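Local coordinates for protein putative hydrolase (Campylobacter jejuni, PDB 3D6L) that is a hexameric hot dog fold thioesterase that probably hydrolyses long-chain fatty acyl-CoA thioesters, at residues I11-S16 against E61-G66; I68-S73 against E88-R93; E47-I52 against V110-V115. One frame throughout, in Å; residues are numbered along the deposited sequence.

Interaction 1 (I11-S16 against E61-G66); sequences IVAMPS and EPVFIG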
loop_
_atom_site.group_PDB
_atom_site.type_symbol
_atom_site.label_atom_id
_atom_site.label_comp_id
_atom_site.label_asym_id
_atom_site.label_seq_id
_atom_site.Cartn_x
_atom_site.Cartn_y
_atom_site.Cartn_z
ATOM N N ILE A 11 -13.908 -8.094 -5.049
ATOM C CA ILE A 11 -12.587 -8.039 -4.431
ATOM C C ILE A 11 -12.637 -8.849 -3.169
ATOM O O ILE A 11 -13.702 -8.998 -2.576
ATOM C CB ILE A 11 -12.201 -6.608 -3.948
ATOM C CG1 ILE A 11 -13.201 -5.552 -4.404
ATOM C CG2 ILE A 11 -10.792 -6.244 -4.345
ATOM C CD1 ILE A 11 -14.290 -5.315 -3.406
ATOM N N VAL A 12 -11.485 -9.350 -2.737
ATOM C CA VAL A 12 -11.353 -9.927 -1.395
ATOM C C VAL A 12 -10.917 -8.825 -0.420
ATOM O O VAL A 12 -10.048 -8.015 -0.742
ATOM C CB VAL A 12 -10.321 -11.064 -1.371
ATOM C CG1 VAL A 12 -10.359 -11.778 -0.034
ATOM C CG2 VAL A 12 -10.574 -12.052 -2.512
ATOM N N ALA A 13 -11.525 -8.784 0.760
ATOM C CA ALA A 13 -11.079 -7.862 1.806
ATOM C C ALA A 13 -9.850 -8.444 2.505
ATOM O O ALA A 13 -9.925 -9.501 3.128
ATOM C CB ALA A 13 -12.193 -7.584 2.795
ATOM N N MET A 14 -8.721 -7.753 2.390
ATOM C CA MET A 14 -7.452 -8.248 2.921
ATOM C C MET A 14 -7.124 -7.672 4.305
ATOM O O MET A 14 -7.627 -6.607 4.671
ATOM C CB MET A 14 -6.331 -7.971 1.919
ATOM C CG MET A 14 -6.515 -8.698 0.579
ATOM S SD MET A 14 -6.393 -10.508 0.671
ATOM C CE MET A 14 -4.613 -10.738 0.812
ATOM N N PRO A 15 -6.306 -8.392 5.101
ATOM C CA PRO A 15 -5.937 -7.913 6.441
ATOM C C PRO A 15 -5.334 -6.498 6.494
ATOM O O PRO A 15 -5.407 -5.848 7.546
ATOM C CB PRO A 15 -4.911 -8.955 6.911
ATOM C CG PRO A 15 -5.313 -10.208 6.193
ATOM C CD PRO A 15 -5.725 -9.723 4.825
ATOM N N SER A 16 -4.767 -6.031 5.380
ATOM C CA SER A 16 -4.173 -4.696 5.306
ATOM C C SER A 16 -5.230 -3.596 5.160
ATOM O O SER A 16 -4.910 -2.410 5.298
ATOM C CB SER A 16 -3.150 -4.611 4.168
ATOM O OG SER A 16 -3.784 -4.557 2.906
ATOM N N GLU A 61 -23.754 -2.922 7.812
ATOM C CA GLU A 61 -23.187 -4.062 8.505
ATOM C C GLU A 61 -21.663 -3.999 8.420
ATOM O O GLU A 61 -21.138 -3.512 7.426
ATOM C CB GLU A 61 -23.722 -5.335 7.845
ATOM C CG GLU A 61 -24.037 -6.491 8.788
ATOM C CD GLU A 61 -25.121 -6.169 9.795
ATOM O OE1 GLU A 61 -26.168 -5.593 9.400
ATOM O OE2 GLU A 61 -24.918 -6.511 10.986
ATOM N N PRO A 62 -20.950 -4.485 9.464
ATOM C CA PRO A 62 -19.479 -4.568 9.427
ATOM C C PRO A 62 -18.975 -5.491 8.318
ATOM O O PRO A 62 -19.642 -6.476 7.953
ATOM C CB PRO A 62 -19.116 -5.189 10.776
ATOM C CG PRO A 62 -20.325 -5.043 11.636
ATOM C CD PRO A 62 -21.502 -5.005 10.731
ATOM N N VAL A 63 -17.805 -5.163 7.784
ATOM C CA VAL A 63 -17.118 -6.023 6.822
ATOM C C VAL A 63 -15.890 -6.613 7.530
ATOM O O VAL A 63 -15.205 -5.903 8.282
ATOM C CB VAL A 63 -16.722 -5.236 5.543
ATOM C CG1 VAL A 63 -16.030 -6.126 4.530
ATOM C CG2 VAL A 63 -17.950 -4.604 4.916
ATOM N N PHE A 64 -15.639 -7.906 7.314
ATOM C CA PHE A 64 -14.512 -8.597 7.951
ATOM C C PHE A 64 -13.426 -9.005 6.966
ATOM O O PHE A 64 -13.671 -9.122 5.753
ATOM C CB PHE A 64 -14.983 -9.846 8.712
ATOM C CG PHE A 64 -16.055 -9.575 9.734
ATOM C CD1 PHE A 64 -17.107 -10.468 9.896
ATOM C CD2 PHE A 64 -16.013 -8.427 10.534
ATOM C CE1 PHE A 64 -18.112 -10.225 10.831
ATOM C CE2 PHE A 64 -17.006 -8.172 11.474
ATOM C CZ PHE A 64 -18.060 -9.070 11.624
ATOM N N ILE A 65 -12.226 -9.225 7.506
ATOM C CA ILE A 65 -11.132 -9.849 6.767
ATOM C C ILE A 65 -11.629 -11.145 6.137
ATOM O O ILE A 65 -12.299 -11.959 6.790
ATOM C CB ILE A 65 -9.924 -10.141 7.697
ATOM C CG1 ILE A 65 -9.285 -8.826 8.176
ATOM C CG2 ILE A 65 -8.896 -11.032 7.002
ATOM C CD1 ILE A 65 -8.322 -8.962 9.350
ATOM N N GLY A 66 -11.319 -11.327 4.859
ATOM C CA GLY A 66 -11.667 -12.567 4.173
ATOM C C GLY A 66 -12.929 -12.508 3.341
ATOM O O GLY A 66 -13.078 -13.305 2.412
#

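Interaction 2 (I68-S73 against E88-R93); sequences IISCYS and EVTAQR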
loop_
_atom_site.group_PDB
_atom_site.type_symbol
_atom_site.label_atom_id
_atom_site.label_comp_id
_atom_site.label_asym_id
_atom_site.label_seq_id
_atom_site.Cartn_x
_atom_site.Cartn_y
_atom_site.Cartn_z
ATOM N N ILE A 68 -15.557 -11.742 0.562
ATOM C CA ILE A 68 -15.549 -11.440 -0.859
ATOM C C ILE A 68 -16.587 -10.342 -1.024
ATOM O O ILE A 68 -17.778 -10.564 -0.779
ATOM C CB ILE A 68 -15.923 -12.680 -1.725
ATOM C CG1 ILE A 68 -15.270 -13.972 -1.188
ATOM C CG2 ILE A 68 -15.592 -12.437 -3.209
ATOM C CD1 ILE A 68 -13.742 -13.970 -1.117
ATOM N N ILE A 69 -16.135 -9.144 -1.385
ATOM C CA ILE A 69 -17.034 -8.008 -1.545
ATOM C C ILE A 69 -17.429 -7.846 -3.001
ATOM O O ILE A 69 -16.578 -7.769 -3.883
ATOM C CB ILE A 69 -16.442 -6.694 -0.956
ATOM C CG1 ILE A 69 -16.647 -6.652 0.558
ATOM C CG2 ILE A 69 -17.118 -5.464 -1.535
ATOM C CD1 ILE A 69 -15.617 -7.437 1.305
ATOM N N SER A 70 -18.737 -7.824 -3.232
ATOM C CA SER A 70 -19.294 -7.616 -4.555
ATOM C C SER A 70 -20.024 -6.286 -4.555
ATOM O O SER A 70 -20.807 -6.000 -3.651
ATOM C CB SER A 70 -20.242 -8.754 -4.922
ATOM O OG SER A 70 -19.522 -9.966 -5.099
ATOM N N CYS A 71 -19.738 -5.470 -5.565
ATOM C CA CYS A 71 -20.368 -4.173 -5.722
ATOM C C CYS A 71 -21.250 -4.193 -6.947
ATOM O O CYS A 71 -20.766 -4.332 -8.078
ATOM C CB CYS A 71 -19.324 -3.067 -5.880
ATOM S SG CYS A 71 -18.148 -2.937 -4.537
ATOM N N TYR A 72 -22.544 -4.041 -6.699
ATOM C CA TYR A 72 -23.552 -3.986 -7.735
ATOM C C TYR A 72 -23.954 -2.545 -7.973
ATOM O O TYR A 72 -23.923 -1.723 -7.058
ATOM C CB TYR A 72 -24.773 -4.787 -7.305
ATOM C CG TYR A 72 -24.488 -6.246 -7.063
ATOM C CD1 TYR A 72 -24.034 -6.694 -5.818
ATOM C CD2 TYR A 72 -24.676 -7.190 -8.084
ATOM C CE1 TYR A 72 -23.775 -8.046 -5.593
ATOM C CE2 TYR A 72 -24.425 -8.550 -7.868
ATOM C CZ TYR A 72 -23.972 -8.965 -6.622
ATOM O OH TYR A 72 -23.724 -10.299 -6.403
ATOM N N SER A 73 -24.354 -2.252 -9.203
ATOM C CA SER A 73 -24.701 -0.898 -9.595
ATOM C C SER A 73 -25.972 -0.834 -10.413
ATOM O O SER A 73 -26.234 -1.705 -11.249
ATOM C CB SER A 73 -23.566 -0.291 -10.394
ATOM O OG SER A 73 -22.381 -0.313 -9.621
ATOM N N GLU A 88 -24.735 -1.104 -4.375
ATOM C CA GLU A 88 -25.023 -1.995 -3.271
ATOM C C GLU A 88 -23.855 -2.933 -3.097
ATOM O O GLU A 88 -23.393 -3.548 -4.059
ATOM C CB GLU A 88 -26.294 -2.803 -3.540
ATOM C CG GLU A 88 -27.561 -1.968 -3.602
ATOM C CD GLU A 88 -28.011 -1.463 -2.240
ATOM O OE1 GLU A 88 -27.599 -2.046 -1.212
ATOM O OE2 GLU A 88 -28.785 -0.477 -2.203
ATOM N N VAL A 89 -23.381 -3.045 -1.865
ATOM C CA VAL A 89 -22.255 -3.909 -1.572
ATOM C C VAL A 89 -22.729 -5.112 -0.756
ATOM O O VAL A 89 -23.457 -4.953 0.229
ATOM C CB VAL A 89 -21.133 -3.136 -0.834
ATOM C CG1 VAL A 89 -19.876 -3.967 -0.746
ATOM C CG2 VAL A 89 -20.839 -1.817 -1.537
ATOM N N THR A 90 -22.325 -6.312 -1.183
ATOM C CA THR A 90 -22.601 -7.551 -0.455
ATOM C C THR A 90 -21.291 -8.219 -0.016
ATOM O O THR A 90 -20.314 -8.227 -0.764
ATOM C CB THR A 90 -23.411 -8.555 -1.313
ATOM O OG1 THR A 90 -22.580 -9.079 -2.357
ATOM C CG2 THR A 90 -24.639 -7.893 -1.942
ATOM N N ALA A 91 -21.270 -8.771 1.195
ATOM C CA ALA A 91 -20.127 -9.554 1.658
ATOM C C ALA A 91 -20.470 -11.039 1.677
ATOM O O ALA A 91 -21.493 -11.447 2.231
ATOM C CB ALA A 91 -19.663 -9.094 3.022
ATOM N N GLN A 92 -19.622 -11.840 1.041
ATOM C CA GLN A 92 -19.763 -13.289 1.061
ATOM C C GLN A 92 -18.777 -13.859 2.076
ATOM O O GLN A 92 -17.581 -13.580 2.025
ATOM C CB GLN A 92 -19.514 -13.856 -0.328
ATOM C CG GLN A 92 -20.071 -15.232 -0.549
ATOM C CD GLN A 92 -19.721 -15.764 -1.926
ATOM O OE1 GLN A 92 -20.002 -15.119 -2.952
ATOM N NE2 GLN A 92 -19.095 -16.942 -1.962
ATOM N N ARG A 93 -19.298 -14.662 2.990
ATOM C CA ARG A 93 -18.649 -14.949 4.256
ATOM C C ARG A 93 -18.897 -16.404 4.630
ATOM O O ARG A 93 -19.978 -16.927 4.375
ATOM C CB ARG A 93 -19.258 -14.019 5.314
ATOM C CG ARG A 93 -18.607 -14.022 6.676
ATOM C CD ARG A 93 -18.348 -12.596 7.123
ATOM N NE ARG A 93 -19.515 -11.934 7.692
ATOM C CZ ARG A 93 -19.728 -10.617 7.681
ATOM N NH1 ARG A 93 -18.874 -9.782 7.096
ATOM N NH2 ARG A 93 -20.818 -10.126 8.254
HETATM O O HOH W 1 -19.902 -10.857 -2.432
#

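Interaction 3 (E47-I52 against V110-V115); sequences ERVVTI and VTYVSV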
loop_
_atom_site.group_PDB
_atom_site.type_symbol
_atom_site.label_atom_id
_atom_site.label_comp_id
_atom_site.label_asym_id
_atom_site.label_seq_id
_atom_site.Cartn_x
_atom_site.Cartn_y
_atom_site.Cartn_z
ATOM N N GLU A 47 -15.319 7.083 -22.256
ATOM C CA GLU A 47 -13.958 7.613 -22.048
ATOM C C GLU A 47 -13.590 7.895 -20.595
ATOM O O GLU A 47 -12.568 7.410 -20.116
ATOM C CB GLU A 47 -13.706 8.882 -22.877
ATOM C CG GLU A 47 -13.290 8.616 -24.319
ATOM C CD GLU A 47 -14.464 8.703 -25.288
ATOM O OE1 GLU A 47 -15.627 8.456 -24.865
ATOM O OE2 GLU A 47 -14.218 9.031 -26.477
ATOM N N ARG A 48 -14.412 8.689 -19.910
ATOM C CA ARG A 48 -14.087 9.156 -18.566
ATOM C C ARG A 48 -15.313 9.707 -17.836
ATOM O O ARG A 48 -16.190 10.323 -18.439
ATOM C CB ARG A 48 -12.995 10.238 -18.634
ATOM C CG ARG A 48 -12.317 10.560 -17.308
ATOM C CD ARG A 48 -11.473 11.816 -17.401
ATOM N NE ARG A 48 -11.187 12.341 -16.070
ATOM C CZ ARG A 48 -10.367 13.357 -15.806
ATOM N NH1 ARG A 48 -9.726 13.989 -16.777
ATOM N NH2 ARG A 48 -10.180 13.739 -14.554
ATOM N N VAL A 49 -15.380 9.467 -16.536
ATOM C CA VAL A 49 -16.319 10.184 -15.680
ATOM C C VAL A 49 -15.549 10.747 -14.486
ATOM O O VAL A 49 -14.520 10.181 -14.078
ATOM C CB VAL A 49 -17.520 9.307 -15.225
ATOM C CG1 VAL A 49 -18.420 8.937 -16.423
ATOM C CG2 VAL A 49 -17.057 8.052 -14.470
ATOM N N VAL A 50 -15.999 11.880 -13.951
ATOM C CA VAL A 50 -15.448 12.325 -12.679
ATOM C C VAL A 50 -16.551 12.303 -11.629
ATOM O O VAL A 50 -17.695 12.649 -11.924
ATOM C CB VAL A 50 -14.632 13.678 -12.740
ATOM C CG1 VAL A 50 -14.019 13.905 -14.117
ATOM C CG2 VAL A 50 -15.448 14.882 -12.301
ATOM N N THR A 51 -16.205 11.862 -10.424
ATOM C CA THR A 51 -17.166 11.758 -9.336
ATOM C C THR A 51 -17.454 13.146 -8.763
ATOM O O THR A 51 -16.539 13.837 -8.330
ATOM C CB THR A 51 -16.644 10.830 -8.216
ATOM O OG1 THR A 51 -15.979 9.699 -8.792
ATOM C CG2 THR A 51 -17.785 10.349 -7.341
ATOM N N ILE A 52 -18.722 13.555 -8.768
ATOM C CA ILE A 52 -19.085 14.879 -8.252
ATOM C C ILE A 52 -19.768 14.862 -6.882
ATOM O O ILE A 52 -19.640 15.820 -6.125
ATOM C CB ILE A 52 -19.916 15.723 -9.258
ATOM C CG1 ILE A 52 -21.159 14.963 -9.736
ATOM C CG2 ILE A 52 -19.051 16.168 -10.433
ATOM C CD1 ILE A 52 -22.343 15.881 -10.062
ATOM N N VAL A 110 -24.188 7.526 -5.828
ATOM C CA VAL A 110 -23.043 8.308 -6.301
ATOM C C VAL A 110 -23.407 9.023 -7.597
ATOM O O VAL A 110 -24.108 8.456 -8.439
ATOM C CB VAL A 110 -21.782 7.403 -6.554
ATOM C CG1 VAL A 110 -20.517 8.238 -6.560
ATOM C CG2 VAL A 110 -21.664 6.290 -5.505
ATOM N N THR A 111 -22.920 10.250 -7.769
ATOM C CA THR A 111 -23.157 10.988 -9.009
ATOM C C THR A 111 -21.850 11.333 -9.724
ATOM O O THR A 111 -20.871 11.758 -9.103
ATOM C CB THR A 111 -24.032 12.257 -8.786
ATOM O OG1 THR A 111 -25.183 11.916 -7.999
ATOM C CG2 THR A 111 -24.512 12.840 -10.119
ATOM N N TYR A 112 -21.859 11.135 -11.037
ATOM C CA TYR A 112 -20.702 11.346 -11.890
ATOM C C TYR A 112 -21.063 12.346 -12.975
ATOM O O TYR A 112 -22.238 12.501 -13.314
ATOM C CB TYR A 112 -20.260 10.013 -12.527
ATOM C CG TYR A 112 -19.958 8.939 -11.507
ATOM C CD1 TYR A 112 -20.959 8.087 -11.039
ATOM C CD2 TYR A 112 -18.671 8.794 -10.989
ATOM C CE1 TYR A 112 -20.683 7.104 -10.081
ATOM C CE2 TYR A 112 -18.381 7.823 -10.035
ATOM C CZ TYR A 112 -19.385 6.980 -9.582
ATOM O OH TYR A 112 -19.085 6.030 -8.629
ATOM N N VAL A 113 -20.060 13.034 -13.505
ATOM C CA VAL A 113 -20.258 13.864 -14.679
ATOM C C VAL A 113 -19.528 13.200 -15.845
ATOM O O VAL A 113 -18.420 12.690 -15.682
ATOM C CB VAL A 113 -19.800 15.332 -14.451
ATOM C CG1 VAL A 113 -18.296 15.415 -14.200
ATOM C CG2 VAL A 113 -20.181 16.212 -15.631
ATOM N N SER A 114 -20.164 13.180 -17.009
ATOM C CA SER A 114 -19.540 12.611 -18.193
ATOM C C SER A 114 -18.615 13.663 -18.811
ATOM O O SER A 114 -19.044 14.776 -19.108
ATOM C CB SER A 114 -20.608 12.150 -19.178
ATOM O OG SER A 114 -20.544 12.861 -20.393
ATOM N N VAL A 115 -17.341 13.319 -18.962
ATOM C CA VAL A 115 -16.344 14.276 -19.432
ATOM C C VAL A 115 -15.465 13.699 -20.527
ATOM O O VAL A 115 -15.368 12.476 -20.687
ATOM C CB VAL A 115 -15.418 14.794 -18.286
ATOM C CG1 VAL A 115 -16.182 15.691 -17.332
ATOM C CG2 VAL A 115 -14.757 13.646 -17.545
#

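Interaction 1 (I11-S16 against E61-G66)
Ile65 carries CG2 opposite its backbone N and CG1 beside it (chi1 -67°), and with CD1 extended beyond, both branches lie against the ring of Pro15. The two side chains cross at about a right angle. CG2 of Ile65 meets Pro15 CG at 3.8 Å, while the other branch runs past the root of the ring, Ile65 CD1 lying 3.9 Å from Pro15 CA. Next to this patch one backbone bond ties the two loops: Gly66 N donates to Ala13 O at 2.9 Å, nearly straight (168°) and with the donor only slightly tilted from the carbonyl plane. Gly66 takes a positive phi of 98°, where a CB would be pressed against the carbonyl O of the residue before, a conformation that calls for glycine. The methyl of Ala13 points toward the 61-66 loop, where CB sits 3.6 Å from Phe64 O. Val63 CG1 is a looser neighbour of the same methyl, and Ile24 and Trp28 pack around it as well. Val12 CG1 grazes Gly66 O at 4.0 Å. Thr18 and Asn19 of a second subunit cover Met14 and Pro15, and Pro20 of that subunit packs on Ile65, which places this corner at a subunit interface. Strand 9-12 here gives way to a loop pinned to the connection between strands 48-58 and 68-78, at one edge of this chain's antiparallel hot dog sheet.

Interaction 2 (I68-S73 against E88-R93)
Tyr72 and Thr90 meet on one face of an antiparallel strand pair, their side chains crossing at about a right angle. The tyrosine presents its ring edge: CE1 lies 3.6 Å from Thr90 OG1, which sits in the ring plane, and Glu88 O comes up to the same edge. Thr90 CG2 adds an apolar touch, 3.8 Å from Tyr72 CE1. Because OG1 stands between the backbone N and the carbonyl carbon of Thr90 (chi1 71°), the hydroxyl oxygen also faces Ser70 CB. A water is gripped in this corner. It donates to Ile68 O at 2.7 Å and hydrogen-bonds Ser70 OG at 2.8 Å and Thr90 OG1 at 3.2 Å. On the reverse face Ile69 and Val89 pack through their methyl groups, and Cys71 SG lies 4.2 Å from Val89 CG2.

Six backbone hydrogen bonds set the register, two each for the pairs Ile68-Gln92, Ser70-Thr90 and Tyr72-Glu88; the last includes Tyr72 N to Glu88 O at 2.8 Å. Between them come the non-hydrogen-bonded pairs Ile69-Ala91 and Cys71-Val89. Farther out, helix 26-42 covers the Cys71 and Val89 face through Gln32, Ala36 and Ile33, while strands 9-12 and 100-115 flank the hairpin. The carboxylate of Glu88 leads away from Tyr72 and is hydrogen-bonded to Ser107 OG, and Arg93 makes a salt bridge with Asp67. Arg42 of a third subunit packs on Ile68. In this buried pair the apolar Ile69, Cys71, Val89 and Ala91 can thus line the helix-facing side, while on the other the water gives the Ser70 and Thr90 hydroxyls and Ile68 O a shared hydrogen-bonding partner.

Interaction 3 (E47-I52 against V110-V115)
Thr51 and Tyr112 stand side by side on the helix-facing side of an antiparallel strand pair, part of the hot dog sheet that wraps helix 26-42. The middle of the pair is close-packed on both faces. On this one, Thr51 OG1 lies 3.3 Å from Tyr112 CE2, and the other branch, CG2, reaches Val110 CG1 at 3.5 Å. With CG beside its backbone N (chi1 -57°), Tyr112 lays its ring along Thr51, and Val49 CG2 touches the ring obliquely at CD2. Both polar ends go to one helix residue, Tyr112 OH bonding to the carbonyl O of Asp34 and Thr51 OG1 to its carboxylate; Ala38 and Ala41 of the helix also pack on Tyr112. On the opposite face Val50 and Val113 lie alongside each other, CG2 of Val50 at 3.5 Å from Val113 CG1.

At the centre Val50 and Val113 exchange two hydrogen bonds, with Val113 N to Val50 O at 2.9 Å. Toward the Arg48 end the pairing is loose, for Val115 N lies 3.3 Å from Arg48 O and approaches from above the carbonyl plane. There Arg48, which like Val50 is partly exposed, extends its chain obliquely over Val115, its CD 3.8 Å from Val115 CG2. Val115 CG2 also reaches back to the middle, where it meets Val50 CG1 with the two side chains at about a right angle. Strand 48-58, outermost in this chain, is joined at Ile52 by backbone hydrogen bonds to a fifth subunit. Within the chain, Ile52 N donates to Thr111 O, and Ile52 CD1 crosses to Thr111 CG2 at 3.7 Å.

How the interactions relate
All three contacts reach one antiparallel sheet, in the order 9-12, 68-78, 82-94, 100-115, 48-58, around helix 26-42. Interactions 1 and 2 are neighbours, with centres about 11 Å apart; Ile11 O and Ile69 N probably hydrogen-bond, and Val63 packs on Ile69. Interaction 3 lies on the far side of the chain's centre, its centre about 22 Å from that of interaction 2 and 27 Å from that of interaction 1. Along the chain the segments of interactions 1 and 3 alternate, while interaction 2, within a hairpin, is nested in the span closed by interaction 3. Early and late parts of the sequence are thereby woven into one sheet, whose outermost strands 9-12 and 48-58 both meet other subunits of the hexamer.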